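Local coordinates for periplasmic binding protein (Sulfurospirillum deleyianum, PDB 4PAG), which probably serves as the periplasmic solute-binding component of an ABC transporter, delivering a captured ligand to the membrane permease, at residues D91-W96 against I112-L117. Numbering follows the deposited sequence.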
loop_
_atom_site.group_PDB
_atom_site.type_symbol
_atom_site.label_atom_id
_atom_site.label_comp_id
_atom_site.label_asym_id
_atom_site.label_seq_id
_atom_site.Cartn_x
_atom_site.Cartn_y
_atom_site.Cartn_z
ATOM N N ASP A 91 10.434 -20.174 9.264
ATOM C CA ASP A 91 9.670 -21.398 8.944
ATOM C C ASP A 91 9.066 -21.324 7.540
ATOM O O ASP A 91 8.911 -22.335 6.858
ATOM C CB ASP A 91 8.547 -21.627 9.962
ATOM C CG ASP A 91 9.063 -21.783 11.387
ATOM O OD1 ASP A 91 10.099 -22.446 11.571
ATOM O OD2 ASP A 91 8.432 -21.242 12.325
ATOM N N VAL A 92 8.710 -20.116 7.120
ATOM C CA VAL A 92 8.131 -19.906 5.799
ATOM C C VAL A 92 8.418 -18.472 5.347
ATOM O O VAL A 92 8.603 -17.579 6.180
ATOM C CB VAL A 92 6.612 -20.215 5.809
ATOM C CG1 VAL A 92 5.853 -19.199 6.652
ATOM C CG2 VAL A 92 6.052 -20.280 4.396
ATOM N N ILE A 93 8.497 -18.279 4.033
ATOM C CA ILE A 93 8.631 -16.956 3.428
ATOM C C ILE A 93 7.354 -16.686 2.635
ATOM O O ILE A 93 6.888 -17.542 1.893
ATOM C CB ILE A 93 9.851 -16.882 2.485
ATOM C CG1 ILE A 93 11.144 -17.107 3.276
ATOM C CG2 ILE A 93 9.899 -15.538 1.755
ATOM C CD1 ILE A 93 12.377 -17.249 2.411
ATOM N N ILE A 94 6.778 -15.507 2.825
ATOM C CA ILE A 94 5.607 -15.094 2.090
ATOM C C ILE A 94 6.059 -14.064 1.063
ATOM O O ILE A 94 6.686 -13.070 1.422
ATOM C CB ILE A 94 4.549 -14.458 3.013
ATOM C CG1 ILE A 94 4.221 -15.367 4.210
ATOM C CG2 ILE A 94 3.294 -14.140 2.224
ATOM C CD1 ILE A 94 3.638 -16.717 3.850
ATOM N N THR A 95 5.747 -14.303 -0.207
ATOM C CA THR A 95 6.169 -13.402 -1.275
ATOM C C THR A 95 5.018 -12.682 -1.969
ATOM O O THR A 95 3.845 -13.051 -1.840
ATOM C CB THR A 95 7.022 -14.123 -2.338
ATOM O OG1 THR A 95 6.190 -14.917 -3.190
ATOM C CG2 THR A 95 8.062 -15.003 -1.688
ATOM N N TRP A 96 5.394 -11.645 -2.711
ATOM C CA TRP A 96 4.474 -10.814 -3.480
ATOM C C TRP A 96 4.310 -11.415 -4.886
ATOM O O TRP A 96 5.261 -11.474 -5.653
ATOM C CB TRP A 96 5.064 -9.401 -3.505
ATOM C CG TRP A 96 4.306 -8.322 -4.193
ATOM C CD1 TRP A 96 3.073 -8.393 -4.770
ATOM C CD2 TRP A 96 4.738 -6.969 -4.329
ATOM N NE1 TRP A 96 2.725 -7.165 -5.285
ATOM C CE2 TRP A 96 3.736 -6.276 -5.030
ATOM C CE3 TRP A 96 5.899 -6.284 -3.956
ATOM C CZ2 TRP A 96 3.846 -4.921 -5.346
ATOM C CZ3 TRP A 96 6.008 -4.936 -4.266
ATOM C CH2 TRP A 96 4.989 -4.273 -4.962
ATOM N N ILE A 112 17.800 -20.404 -1.875
ATOM C CA ILE A 112 17.609 -20.370 -0.422
ATOM C C ILE A 112 17.091 -21.690 0.136
ATOM O O ILE A 112 17.506 -22.103 1.219
ATOM C CB ILE A 112 16.629 -19.234 -0.022
ATOM C CG1 ILE A 112 17.272 -17.866 -0.254
ATOM C CG2 ILE A 112 16.185 -19.352 1.430
ATOM C CD1 ILE A 112 18.601 -17.672 0.447
ATOM N N SER A 113 16.168 -22.326 -0.581
ATOM C CA SER A 113 15.601 -23.615 -0.168
ATOM C C SER A 113 14.867 -23.536 1.185
ATOM O O SER A 113 15.041 -24.388 2.051
ATOM C CB SER A 113 16.697 -24.703 -0.172
ATOM O OG SER A 113 16.278 -25.892 0.471
ATOM N N ILE A 114 14.063 -22.485 1.347
ATOM C CA ILE A 114 13.120 -22.346 2.466
ATOM C C ILE A 114 11.721 -22.395 1.849
ATOM O O ILE A 114 11.520 -21.830 0.779
ATOM C CB ILE A 114 13.301 -20.992 3.199
ATOM C CG1 ILE A 114 14.675 -20.910 3.888
ATOM C CG2 ILE A 114 12.187 -20.763 4.224
ATOM C CD1 ILE A 114 14.759 -21.622 5.219
ATOM N N PRO A 115 10.753 -23.071 2.501
ATOM C CA PRO A 115 9.370 -23.070 2.002
ATOM C C PRO A 115 8.836 -21.657 1.734
ATOM O O PRO A 115 9.021 -20.769 2.561
ATOM C CB PRO A 115 8.592 -23.709 3.155
ATOM C CG PRO A 115 9.578 -24.626 3.791
ATOM C CD PRO A 115 10.894 -23.910 3.705
ATOM N N ALA A 116 8.185 -21.448 0.592
ATOM C CA ALA A 116 7.685 -20.113 0.264
ATOM C C ALA A 116 6.320 -20.132 -0.416
ATOM O O ALA A 116 6.058 -20.955 -1.303
ATOM C CB ALA A 116 8.699 -19.365 -0.587
ATOM N N LEU A 117 5.454 -19.222 0.027
ATOM C CA LEU A 117 4.131 -19.037 -0.546
ATOM C C LEU A 117 4.103 -17.673 -1.179
ATOM O O LEU A 117 4.905 -16.811 -0.826
ATOM C CB LEU A 117 3.065 -19.098 0.541
ATOM C CG LEU A 117 3.191 -20.267 1.522
ATOM C CD1 LEU A 117 2.108 -20.201 2.584
ATOM C CD2 LEU A 117 3.143 -21.591 0.783
#
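Ile-93 is held by its backbone between Pro-115 and Leu-117. Its N donates to Pro-115 O at 2.9 Å, and its O accepts from Leu-117 N, also at 2.9 Å. The ladder continues from Thr-95 N to Leu-117 O at 2.7 Å. Ile-93 thus bridges to both neighbours of Ala-116, the pattern of parallel strands. The pairs in register are Ile-93 with Ala-116 and Ile-94 with Leu-117. CA-H...O contacts supplement the ladder; in the shortest, Ala-116 CA lies 3.1 Å from Ile-93 O.

The apolar contacts fall on both faces of the sheet. On one, Ile-93 CB meets Ala-116 CB. With CG1 beside its own backbone N (chi1 -63°), Ile-93 extends its longer branch to Ile-114. There Ile-93 CG1 and Ile-114 CG2 touch at 3.9 Å, the side chains crossing at about a right angle. Leu-109 of helix 99-112 packs on both Ile-93 and Ala-116. On the other face, Ile-94 CD1 meets Leu-117 CD1 at 4.0 Å. Val-92 CG2 reaches Leu-117 CG at 4.1 Å, its side chain running across that of the leucine. Helix 127-138 closes over this face, with Leu-134 on Ile-94 and Tyr-133 and Val-137 on Leu-117.

At the start of the pairing, the Pro-115 ring lies against Asp-91 O, with CG 3.9 Å away. Asp-91 OD2 accepts hydrogen bonds from the backbone N atoms of Thr-21 and Arg-22.

Strand 92-96 is the middle strand of a three-stranded parallel sheet, between 23-25 and 116-119. Strand 92-96, helix 99-112 and strand 116-119 form a beta-alpha-beta crossover, a repeating element of the alpha/beta lobes of periplasmic binding proteins.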